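PDB 3ZHN: PA_0080 from Pseudomonas aeruginosa, which is the type VI secretion lipoprotein TssJ1, probably an outer-membrane-anchored part of the membrane complex that steadies the secretion machine. Local coordinates for residues I35-A40 with L142-G147; P41-S46 with L95-E100; A70-L75 with G115-Y120; K62-F67 with R129-V134. All blocks are in the same frame, centred on the assembly; numbering follows the deposited sequence.

Interaction 1: residues I35-A40 with L142-G147; sequences IWLHAA and LDITLG
His38 and Asp143 reach each other across two neighbouring strands, on the face of the sheet they share with Trp36 and Thr145. NE2 of His38 donates to OD1 of Asp143 at 2.7 Å. OD1 lies almost in the imidazole plane, but the bond arrives on its anti side, 28° out of the carboxylate plane. The two planes are turned 27° from each other. Asp143 OD1 also lies 3.3 Å from Trp36 CB and forms a salt bridge with Arg156, which in turn makes a cation-pi contact with Trp36. ND1 of His38 bonds to Glu100, so both ring nitrogens face a carboxylate. This would probably favour a protonated imidazole.

The strands 31-39 and 139-146 run parallel at the centre of a four-stranded mixed sheet, one of the two sheets of this TssJ beta-sandwich. Trp36 and His38 each donate and accept backbone bonds, and Ala40 N closes the ladder on Leu146 O at 2.9 Å.

The other face is apolar. CG2 of Ile35, anti to its own backbone N, meets CD1 of Ile144 at 3.8 Å. CG1 of Ile35 approaches CD1 of Leu142. Leu37 runs alongside Ile144, both directed to the same side, with Leu37 CD2 4.1 Å from Ile144 CB. Leu146 CD2 lies 3.7 Å from His38 O.

Interaction 2: residues P41-S46 with L95-E100; sequences PNLNPS and LRPGEE
Leu43 points its side chain at the backbone of 95-97, and one methyl does most of the touching. CG stands opposite the backbone N (chi1 -174°). Together with chi2 of 70° this brings CD2 onto the 95-97 backbone and leaves CD1 toward Leu146 of the strand 139-146. CD2 comes to 3.5 Å from Leu95 O and 3.6 Å from Arg96 C. It also lies 4.1 Å from CD of the Pro97 ring.

Pro97 takes the contact further along the loop. Its CB lies 3.8 Å from the carbonyl oxygen of Pro41. Past it, the backbones of Pro41 and Gly98 run close together, with CA atoms 4.7 Å apart.

Arg96 to Glu99 form a type II beta turn, closed by Glu99 N on Arg96 O. Gly98 has the positive phi (80°) expected at the third position of such a turn. Glu99 is extended through chi1 and chi2, and its OE1 reaches Arg96 N at 3.0 Å, which meets it on the anti side. OE2 has a salt bridge to Arg101. The carboxylate is thus held at both oxygens.

The two loops follow the strands 31-39 and 87-95 at one end of the sandwich. Leu43 packs on the backbone of 95-97 and the Pro97 ring, with the Pro41 carbonyl beside Pro97 CB. Between these two segments the contact rests on shape, not polar bonding; the polar bonds act within the turn.

Interaction 3: residues A70-L75 with G115-Y120; sequences ADYFAL and GFVAAY
A short helix, 72-77, lies over the outer face of the antiparallel sheet of the sandwich and packs on its strand 113-118. This helical layer, inserted between the strands 54-61 and 87-95, sets the protein apart from a bare two-sheet sandwich. Tyr72 and Leu75, one turn apart on the helix, both reach Val117.

Tyr72 carries most of the contact. Its CG is anti to the backbone N (chi1 -179°), which carries the ring from the start of the helix obliquely across to the strand. CE2 touches CG1 of Val117 at 3.7 Å. The Ala118 carbonyl oxygen is at the ring edge, close to the ring plane, 4.1 Å from the same CE2. At the far end, OH sits 3.1 Å from CB of Ala119, a close carbon-oxygen approach. Ala119 is the centre of an inverse gamma turn. Trp128 meets the Tyr72 ring edge-to-face.

Leu75 points toward the sheet and meets the other branch of the valine: its CD1 is 3.9 Å from CG2 of Val117. CG1 of Val117 is anti to the backbone N (chi1 173°), while CG2 is anti to the carbonyl carbon. The two methyls split between the helix residues, CG1 to the tyrosine and CG2 to the leucine.

The joint between these segments is largely apolar; the polar atoms in it are the phenol oxygen and the Ala118 carbonyl oxygen. This is consistent with the helix being held here mainly by buried hydrocarbon, with the aromatic ring reaching from Val117 to the turn.

Interaction 4: residues K62-F67 with R129-V134; sequences KKDTAF and RQVLDV
Asp64 is the first residue of 62-67 to meet the strand 129-133, an outermost strand of the antiparallel sheet in this beta-sandwich. The segment leads from the strand 54-61 into the helical layer over that sheet. Asp64 has its CG folded close to both its own backbone N and C (chi1 68°), which turns the carboxylate toward the strand. OD2 lies 3.5 Å from CB of Val131.

The same oxygen comes within 4.3 Å of OD1 of Asp133. Two like charges this close would probably repel, but water bridges them. One water bonds to Asp64 OD2 at 2.6 Å and to Asp133 OD2 at 2.7 Å. A second bonds to Asp133 OD1 and only weakly to Asp64 OD1. The pair of waters may ease the repulsion.

From about Thr65 the chain forms a weakly bonded helix, and Phe67 brings the edge of its ring to the strand. There the ring meets CG1 of Val131, 3.4 Å from CD2 of Phe67. The side chains of Arg129 and Phe67 run antiparallel alongside each other, with CD of Arg129 3.7 Å from CE2 of Phe67. The ring and guanidinium planes are 72° apart. The guanidinium's stronger partner is Ala70 O; toward Phe67, NH1 makes only a weak bond to the carbonyl oxygen, at 2.9 Å and 125°.

How the interactions relate
Interaction 1 lies within the mixed sheet, interactions 3 and 4 are at the antiparallel sheet, and interaction 2 joins loops at one end of the sandwich. Interactions 1 and 2 adjoin, with centres about 11 Å apart. Ala39 N bonds to Glu99 O at 2.8 Å, alongside the His38-Glu100 link. Interactions 3 and 4 have centres about 12 Å apart. Their strands are neighbours, with Phe116 N bonded to Gln130 O at 2.9 Å, and Arg129 also ties the two together through Ala70. Between the sheets, Phe116 CZ packs 3.5 Å from Ile144 CD1, and Tyr120 OH bonds to Gly147 O at 2.8 Å. Interactions 2 and 4 are farthest apart, centres about 25 Å, and do not touch.

Interaction 1: residues I35-A40 with L142-G147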
# COMPACT_ATOMS: atom_id res chain seq x y z
N ILE A 35 -2.35 0.84 -10.54
CA ILE A 35 -1.17 0.45 -9.83
C ILE A 35 -0.64 -0.84 -10.40
O ILE A 35 -1.39 -1.86 -10.44
CB ILE A 35 -1.43 0.24 -8.33
CG1 ILE A 35 -1.81 1.58 -7.65
CG2 ILE A 35 -0.21 -0.40 -7.62
CD1 ILE A 35 -2.40 1.39 -6.27
N TRP A 36 0.63 -0.78 -10.77
CA TRP A 36 1.38 -1.98 -11.09
C TRP A 36 2.21 -2.34 -9.89
O TRP A 36 3.12 -1.56 -9.46
CB TRP A 36 2.28 -1.79 -12.29
CG TRP A 36 1.55 -1.73 -13.57
CD1 TRP A 36 1.31 -2.78 -14.48
CD2 TRP A 36 0.99 -0.56 -14.17
NE1 TRP A 36 0.66 -2.31 -15.58
CE2 TRP A 36 0.41 -0.97 -15.39
CE3 TRP A 36 0.89 0.78 -13.77
CZ2 TRP A 36 -0.22 -0.08 -16.24
CZ3 TRP A 36 0.26 1.67 -14.65
CH2 TRP A 36 -0.28 1.22 -15.86
N LEU A 37 1.94 -3.53 -9.34
CA LEU A 37 2.63 -4.03 -8.13
C LEU A 37 3.72 -4.99 -8.58
O LEU A 37 3.43 -5.94 -9.30
CB LEU A 37 1.66 -4.81 -7.23
CG LEU A 37 0.43 -4.14 -6.56
CD1 LEU A 37 -0.42 -5.19 -5.88
CD2 LEU A 37 0.94 -3.13 -5.55
N HIS A 38 4.97 -4.76 -8.14
CA HIS A 38 6.08 -5.56 -8.52
C HIS A 38 6.69 -6.11 -7.25
O HIS A 38 7.29 -5.37 -6.47
CB HIS A 38 7.16 -4.69 -9.23
CG HIS A 38 6.62 -3.83 -10.30
ND1 HIS A 38 6.18 -4.31 -11.53
CD2 HIS A 38 6.47 -2.50 -10.33
CE1 HIS A 38 5.76 -3.29 -12.25
NE2 HIS A 38 5.88 -2.19 -11.54
N ALA A 39 6.51 -7.42 -7.03
CA ALA A 39 7.09 -8.06 -5.86
C ALA A 39 8.47 -8.53 -6.24
O ALA A 39 8.63 -9.35 -7.15
CB ALA A 39 6.22 -9.21 -5.39
N ALA A 40 9.51 -8.03 -5.52
CA ALA A 40 10.87 -8.32 -5.94
C ALA A 40 11.22 -9.82 -5.76
O ALA A 40 10.61 -10.49 -4.95
CB ALA A 40 11.86 -7.43 -5.16
N LEU A 142 0.81 4.38 -11.10
CA LEU A 142 1.85 4.16 -10.09
C LEU A 142 2.47 2.80 -10.35
O LEU A 142 1.80 1.81 -10.56
CB LEU A 142 1.28 4.23 -8.71
CG LEU A 142 0.55 5.48 -8.29
CD1 LEU A 142 -0.17 5.25 -7.02
CD2 LEU A 142 1.53 6.61 -8.06
N ASP A 143 3.79 2.76 -10.15
CA ASP A 143 4.54 1.51 -10.06
C ASP A 143 4.96 1.40 -8.61
O ASP A 143 5.73 2.26 -8.07
CB ASP A 143 5.79 1.55 -10.92
CG ASP A 143 5.44 1.22 -12.40
OD1 ASP A 143 5.02 0.08 -12.68
OD2 ASP A 143 5.56 2.12 -13.24
N ILE A 144 4.47 0.31 -7.96
CA ILE A 144 4.75 0.10 -6.55
C ILE A 144 5.58 -1.18 -6.44
O ILE A 144 5.11 -2.27 -6.81
CB ILE A 144 3.49 0.07 -5.71
CG1 ILE A 144 2.79 1.44 -5.82
CG2 ILE A 144 3.82 -0.22 -4.25
CD1 ILE A 144 1.56 1.66 -5.03
N THR A 145 6.81 -1.07 -5.93
CA THR A 145 7.72 -2.19 -5.74
C THR A 145 7.68 -2.59 -4.29
O THR A 145 7.86 -1.75 -3.40
CB THR A 145 9.15 -1.86 -6.28
OG1 THR A 145 8.99 -1.51 -7.66
CG2 THR A 145 10.07 -3.10 -6.16
N LEU A 146 7.51 -3.89 -4.06
CA LEU A 146 7.69 -4.48 -2.75
C LEU A 146 9.08 -5.14 -2.73
O LEU A 146 9.28 -6.20 -3.32
CB LEU A 146 6.62 -5.48 -2.45
CG LEU A 146 5.18 -4.90 -2.53
CD1 LEU A 146 4.96 -3.69 -1.69
CD2 LEU A 146 4.64 -4.77 -3.95
N GLY A 147 10.02 -4.44 -2.10
CA GLY A 147 11.40 -4.94 -2.01
C GLY A 147 11.69 -5.90 -0.86
O GLY A 147 10.75 -6.41 -0.22

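Interaction 2: residues P41-S46 with L95-E100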
# COMPACT_ATOMS: atom_id res chain seq x y z
N PRO A 41 12.23 -10.28 -6.49
CA PRO A 41 12.75 -11.62 -6.28
C PRO A 41 13.23 -11.88 -4.88
O PRO A 41 13.18 -12.99 -4.43
CB PRO A 41 13.96 -11.66 -7.23
CG PRO A 41 13.68 -10.70 -8.31
CD PRO A 41 12.90 -9.60 -7.64
N ASN A 42 13.74 -10.86 -4.23
CA ASN A 42 14.21 -10.94 -2.85
C ASN A 42 13.16 -10.46 -1.78
O ASN A 42 13.53 -9.91 -0.74
CB ASN A 42 15.57 -10.23 -2.70
CG ASN A 42 15.50 -8.77 -3.04
OD1 ASN A 42 14.46 -8.29 -3.52
ND2 ASN A 42 16.61 -8.03 -2.78
N LEU A 43 11.89 -10.56 -2.14
CA LEU A 43 10.79 -10.15 -1.28
C LEU A 43 10.91 -10.70 0.14
O LEU A 43 11.11 -11.87 0.32
CB LEU A 43 9.51 -10.66 -1.90
CG LEU A 43 8.17 -10.23 -1.25
CD1 LEU A 43 7.94 -8.74 -1.53
CD2 LEU A 43 7.05 -11.02 -1.89
N ASN A 44 10.74 -9.85 1.14
CA ASN A 44 10.48 -10.24 2.53
C ASN A 44 11.23 -11.49 2.98
O ASN A 44 10.62 -12.47 3.37
CB ASN A 44 9.00 -10.45 2.74
CG ASN A 44 8.64 -10.52 4.21
OD1 ASN A 44 9.30 -9.95 5.09
ND2 ASN A 44 7.58 -11.21 4.48
N PRO A 45 12.58 -11.45 2.95
CA PRO A 45 13.32 -12.71 3.19
C PRO A 45 13.26 -13.20 4.61
O PRO A 45 13.18 -12.41 5.56
CB PRO A 45 14.77 -12.34 2.77
CG PRO A 45 14.81 -10.84 2.94
CD PRO A 45 13.48 -10.37 2.49
N SER A 46 13.44 -14.48 4.74
CA SER A 46 13.57 -15.11 6.02
C SER A 46 14.88 -14.66 6.68
O SER A 46 15.74 -14.00 6.06
CB SER A 46 13.71 -16.59 5.89
OG SER A 46 14.89 -16.98 5.28
N LEU A 95 1.29 -11.39 -1.86
CA LEU A 95 2.18 -11.43 -2.97
C LEU A 95 3.36 -12.38 -2.75
O LEU A 95 3.86 -12.52 -1.69
CB LEU A 95 2.75 -10.04 -3.24
CG LEU A 95 1.76 -8.90 -3.44
CD1 LEU A 95 2.46 -7.55 -3.46
CD2 LEU A 95 1.03 -9.10 -4.73
N ARG A 96 3.77 -13.04 -3.81
CA ARG A 96 4.85 -13.96 -3.80
C ARG A 96 6.07 -13.36 -4.51
O ARG A 96 5.93 -12.46 -5.35
CB ARG A 96 4.46 -15.30 -4.43
CG ARG A 96 3.36 -16.00 -3.64
CD ARG A 96 3.22 -17.44 -4.08
NE ARG A 96 2.92 -18.25 -2.89
CZ ARG A 96 1.81 -18.12 -2.17
NH1 ARG A 96 0.83 -17.28 -2.55
NH2 ARG A 96 1.61 -18.87 -1.10
N PRO A 97 7.30 -13.86 -4.17
CA PRO A 97 8.47 -13.33 -4.82
C PRO A 97 8.36 -13.39 -6.34
O PRO A 97 7.95 -14.37 -6.92
CB PRO A 97 9.63 -14.20 -4.28
CG PRO A 97 9.09 -14.78 -2.96
CD PRO A 97 7.62 -14.89 -3.16
N GLY A 98 8.72 -12.29 -6.98
CA GLY A 98 8.65 -12.19 -8.44
C GLY A 98 7.28 -11.89 -9.04
O GLY A 98 7.19 -11.64 -10.25
N GLU A 99 6.24 -11.89 -8.22
CA GLU A 99 4.90 -11.63 -8.70
C GLU A 99 4.68 -10.20 -9.27
O GLU A 99 5.22 -9.27 -8.76
CB GLU A 99 3.88 -11.93 -7.60
CG GLU A 99 2.45 -11.89 -8.08
CD GLU A 99 1.40 -12.37 -7.05
OE1 GLU A 99 1.79 -12.98 -6.04
OE2 GLU A 99 0.19 -12.21 -7.37
N GLU A 100 3.83 -10.12 -10.30
CA GLU A 100 3.41 -8.88 -10.92
C GLU A 100 1.87 -8.87 -10.97
O GLU A 100 1.23 -9.88 -11.34
CB GLU A 100 3.90 -8.90 -12.38
CG GLU A 100 5.43 -8.93 -12.59
CD GLU A 100 6.06 -7.64 -12.21
OE1 GLU A 100 5.30 -6.64 -12.20
OE2 GLU A 100 7.27 -7.57 -11.89

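Interaction 3: residues A70-L75 with G115-Y120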
# COMPACT_ATOMS: atom_id res chain seq x y z
N ALA A 70 -0.31 5.69 13.60
CA ALA A 70 -0.87 4.52 14.27
C ALA A 70 0.18 3.42 14.36
O ALA A 70 1.03 3.26 13.51
CB ALA A 70 -2.02 4.02 13.49
N ASP A 71 0.07 2.59 15.39
CA ASP A 71 0.87 1.37 15.49
C ASP A 71 0.40 0.33 14.44
O ASP A 71 -0.77 0.25 14.01
CB ASP A 71 0.67 0.74 16.88
CG ASP A 71 1.42 1.47 17.96
OD1 ASP A 71 2.05 2.53 17.76
OD2 ASP A 71 1.33 1.05 19.12
N TYR A 72 1.34 -0.53 14.08
CA TYR A 72 1.10 -1.62 13.17
C TYR A 72 -0.12 -2.49 13.53
O TYR A 72 -0.97 -2.68 12.68
CB TYR A 72 2.33 -2.50 13.06
CG TYR A 72 2.14 -3.64 12.11
CD1 TYR A 72 1.56 -4.80 12.53
CD2 TYR A 72 2.57 -3.51 10.77
CE1 TYR A 72 1.37 -5.87 11.65
CE2 TYR A 72 2.38 -4.52 9.88
CZ TYR A 72 1.79 -5.73 10.31
OH TYR A 72 1.55 -6.78 9.44
N PHE A 73 -0.18 -3.02 14.75
CA PHE A 73 -1.28 -3.87 15.10
C PHE A 73 -2.65 -3.14 15.01
O PHE A 73 -3.70 -3.72 14.67
CB PHE A 73 -1.15 -4.48 16.50
CG PHE A 73 -0.16 -5.61 16.61
CD1 PHE A 73 -0.21 -6.69 15.79
CD2 PHE A 73 0.81 -5.60 17.65
CE1 PHE A 73 0.70 -7.74 15.96
CE2 PHE A 73 1.70 -6.63 17.83
CZ PHE A 73 1.61 -7.71 16.99
N ALA A 74 -2.63 -1.85 15.30
CA ALA A 74 -3.85 -1.05 15.29
C ALA A 74 -4.35 -0.95 13.83
O ALA A 74 -5.53 -1.05 13.56
CB ALA A 74 -3.58 0.34 15.92
N LEU A 75 -3.44 -0.76 12.88
CA LEU A 75 -3.79 -0.63 11.46
C LEU A 75 -4.22 -1.96 10.83
O LEU A 75 -4.96 -1.97 9.80
CB LEU A 75 -2.59 -0.09 10.65
CG LEU A 75 -2.34 1.38 10.88
CD1 LEU A 75 -1.14 1.87 10.10
CD2 LEU A 75 -3.57 2.26 10.62
N GLY A 115 -3.15 4.68 1.45
CA GLY A 115 -2.17 4.16 2.40
C GLY A 115 -1.80 2.73 2.10
O GLY A 115 -2.63 1.99 1.50
N PHE A 116 -0.59 2.35 2.52
CA PHE A 116 -0.04 1.02 2.29
C PHE A 116 0.62 0.54 3.57
O PHE A 116 1.43 1.28 4.13
CB PHE A 116 0.95 0.97 1.15
CG PHE A 116 0.39 1.50 -0.14
CD1 PHE A 116 0.41 2.85 -0.42
CD2 PHE A 116 -0.17 0.62 -1.08
CE1 PHE A 116 -0.16 3.33 -1.59
CE2 PHE A 116 -0.77 1.08 -2.23
CZ PHE A 116 -0.74 2.42 -2.47
N VAL A 117 0.33 -0.72 3.98
CA VAL A 117 0.97 -1.40 5.08
C VAL A 117 1.39 -2.80 4.57
O VAL A 117 0.56 -3.55 4.05
CB VAL A 117 0.07 -1.57 6.29
CG1 VAL A 117 0.67 -2.45 7.38
CG2 VAL A 117 -0.29 -0.24 6.89
N ALA A 118 2.69 -3.08 4.68
CA ALA A 118 3.25 -4.38 4.28
C ALA A 118 3.75 -5.09 5.54
O ALA A 118 4.49 -4.52 6.34
CB ALA A 118 4.40 -4.14 3.37
N ALA A 119 3.38 -6.36 5.66
CA ALA A 119 3.72 -7.16 6.80
C ALA A 119 5.09 -7.76 6.67
O ALA A 119 5.27 -9.00 6.63
CB ALA A 119 2.68 -8.25 6.95
N TYR A 120 6.09 -6.88 6.62
CA TYR A 120 7.49 -7.32 6.62
C TYR A 120 7.83 -8.06 7.95
O TYR A 120 7.36 -7.68 9.02
CB TYR A 120 8.47 -6.14 6.36
CG TYR A 120 8.55 -5.74 4.93
CD1 TYR A 120 9.14 -6.58 4.03
CD2 TYR A 120 7.92 -4.62 4.44
CE1 TYR A 120 9.22 -6.28 2.68
CE2 TYR A 120 8.00 -4.30 3.08
CZ TYR A 120 8.67 -5.13 2.20
OH TYR A 120 8.72 -4.82 0.85

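Interaction 4: residues K62-F67 with R129-V134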
# COMPACT_ATOMS: atom_id res chain seq x y z
N LYS A 62 -9.78 9.32 3.72
CA LYS A 62 -10.16 10.71 3.61
C LYS A 62 -9.11 11.68 4.18
O LYS A 62 -8.98 12.79 3.74
CB LYS A 62 -11.48 10.97 4.33
CG LYS A 62 -12.60 10.09 3.88
CD LYS A 62 -13.93 10.54 4.52
CE LYS A 62 -15.06 9.60 4.22
NZ LYS A 62 -16.29 10.08 4.92
N LYS A 63 -8.43 11.25 5.23
CA LYS A 63 -7.36 11.95 5.89
C LYS A 63 -6.33 10.92 6.30
O LYS A 63 -6.70 9.75 6.55
CB LYS A 63 -7.78 12.72 7.17
CG LYS A 63 -8.73 13.86 7.01
CD LYS A 63 -9.06 14.51 8.37
N ASP A 64 -5.07 11.33 6.44
CA ASP A 64 -4.00 10.33 6.65
C ASP A 64 -3.11 10.57 7.87
O ASP A 64 -2.07 9.91 8.02
CB ASP A 64 -3.16 10.04 5.43
CG ASP A 64 -2.28 11.20 4.98
OD1 ASP A 64 -2.26 12.29 5.65
OD2 ASP A 64 -1.57 11.01 3.92
N THR A 65 -3.46 11.60 8.66
CA THR A 65 -2.64 11.91 9.84
C THR A 65 -2.68 10.79 10.86
O THR A 65 -1.62 10.31 11.33
CB THR A 65 -3.09 13.29 10.44
OG1 THR A 65 -3.06 14.29 9.41
CG2 THR A 65 -2.26 13.64 11.64
N ALA A 66 -3.86 10.34 11.24
CA ALA A 66 -3.92 9.21 12.17
C ALA A 66 -3.28 7.98 11.60
O ALA A 66 -2.56 7.28 12.31
CB ALA A 66 -5.39 8.91 12.55
N PHE A 67 -3.55 7.68 10.32
CA PHE A 67 -2.96 6.57 9.66
C PHE A 67 -1.43 6.51 9.87
O PHE A 67 -0.87 5.48 10.18
CB PHE A 67 -3.32 6.60 8.16
CG PHE A 67 -2.76 5.42 7.41
CD1 PHE A 67 -3.36 4.18 7.44
CD2 PHE A 67 -1.60 5.56 6.70
CE1 PHE A 67 -2.82 3.14 6.74
CE2 PHE A 67 -1.04 4.50 5.99
CZ PHE A 67 -1.63 3.31 6.04
N ARG A 129 5.28 1.19 5.78
CA ARG A 129 4.14 2.02 5.59
C ARG A 129 4.49 3.13 4.59
O ARG A 129 5.56 3.72 4.67
CB ARG A 129 3.70 2.63 6.94
CG ARG A 129 2.54 3.60 6.82
CD ARG A 129 1.89 3.98 8.14
NE ARG A 129 2.93 4.41 9.04
CZ ARG A 129 2.82 4.38 10.37
NH1 ARG A 129 1.66 4.18 10.93
NH2 ARG A 129 3.93 4.51 11.09
N GLN A 130 3.53 3.46 3.72
CA GLN A 130 3.59 4.58 2.83
C GLN A 130 2.22 5.24 2.73
O GLN A 130 1.22 4.56 2.89
CB GLN A 130 4.03 4.18 1.43
CG GLN A 130 5.44 3.63 1.25
CD GLN A 130 6.51 4.65 1.37
OE1 GLN A 130 6.28 5.76 1.72
NE2 GLN A 130 7.70 4.26 1.04
N VAL A 131 2.21 6.56 2.53
CA VAL A 131 0.97 7.26 2.21
C VAL A 131 1.18 8.11 0.99
O VAL A 131 2.32 8.55 0.75
CB VAL A 131 0.53 8.27 3.34
CG1 VAL A 131 0.19 7.57 4.60
CG2 VAL A 131 1.58 9.40 3.60
N LEU A 132 0.13 8.34 0.22
CA LEU A 132 0.23 9.10 -1.02
C LEU A 132 -1.01 9.96 -1.19
O LEU A 132 -2.12 9.36 -1.25
CB LEU A 132 0.42 8.16 -2.21
CG LEU A 132 0.68 8.87 -3.48
CD1 LEU A 132 2.04 9.54 -3.52
CD2 LEU A 132 0.56 7.96 -4.69
N ASP A 133 -0.90 11.30 -1.24
CA ASP A 133 -2.05 12.13 -1.62
C ASP A 133 -2.22 11.96 -3.13
O ASP A 133 -1.29 12.09 -3.92
CB ASP A 133 -1.77 13.58 -1.29
CG ASP A 133 -1.58 13.80 0.18
OD1 ASP A 133 -2.57 13.94 0.90
OD2 ASP A 133 -0.39 13.80 0.63
N VAL A 134 -3.44 11.73 -3.53
CA VAL A 134 -3.83 11.45 -4.94
C VAL A 134 -4.75 12.60 -5.40
O VAL A 134 -5.76 12.85 -4.76
CB VAL A 134 -4.56 10.11 -5.10
CG1 VAL A 134 -5.02 9.92 -6.54
CG2 VAL A 134 -3.61 8.97 -4.71
O HOH W 1 -0.07 13.00 3.24
O HOH W 2 -2.62 14.80 3.52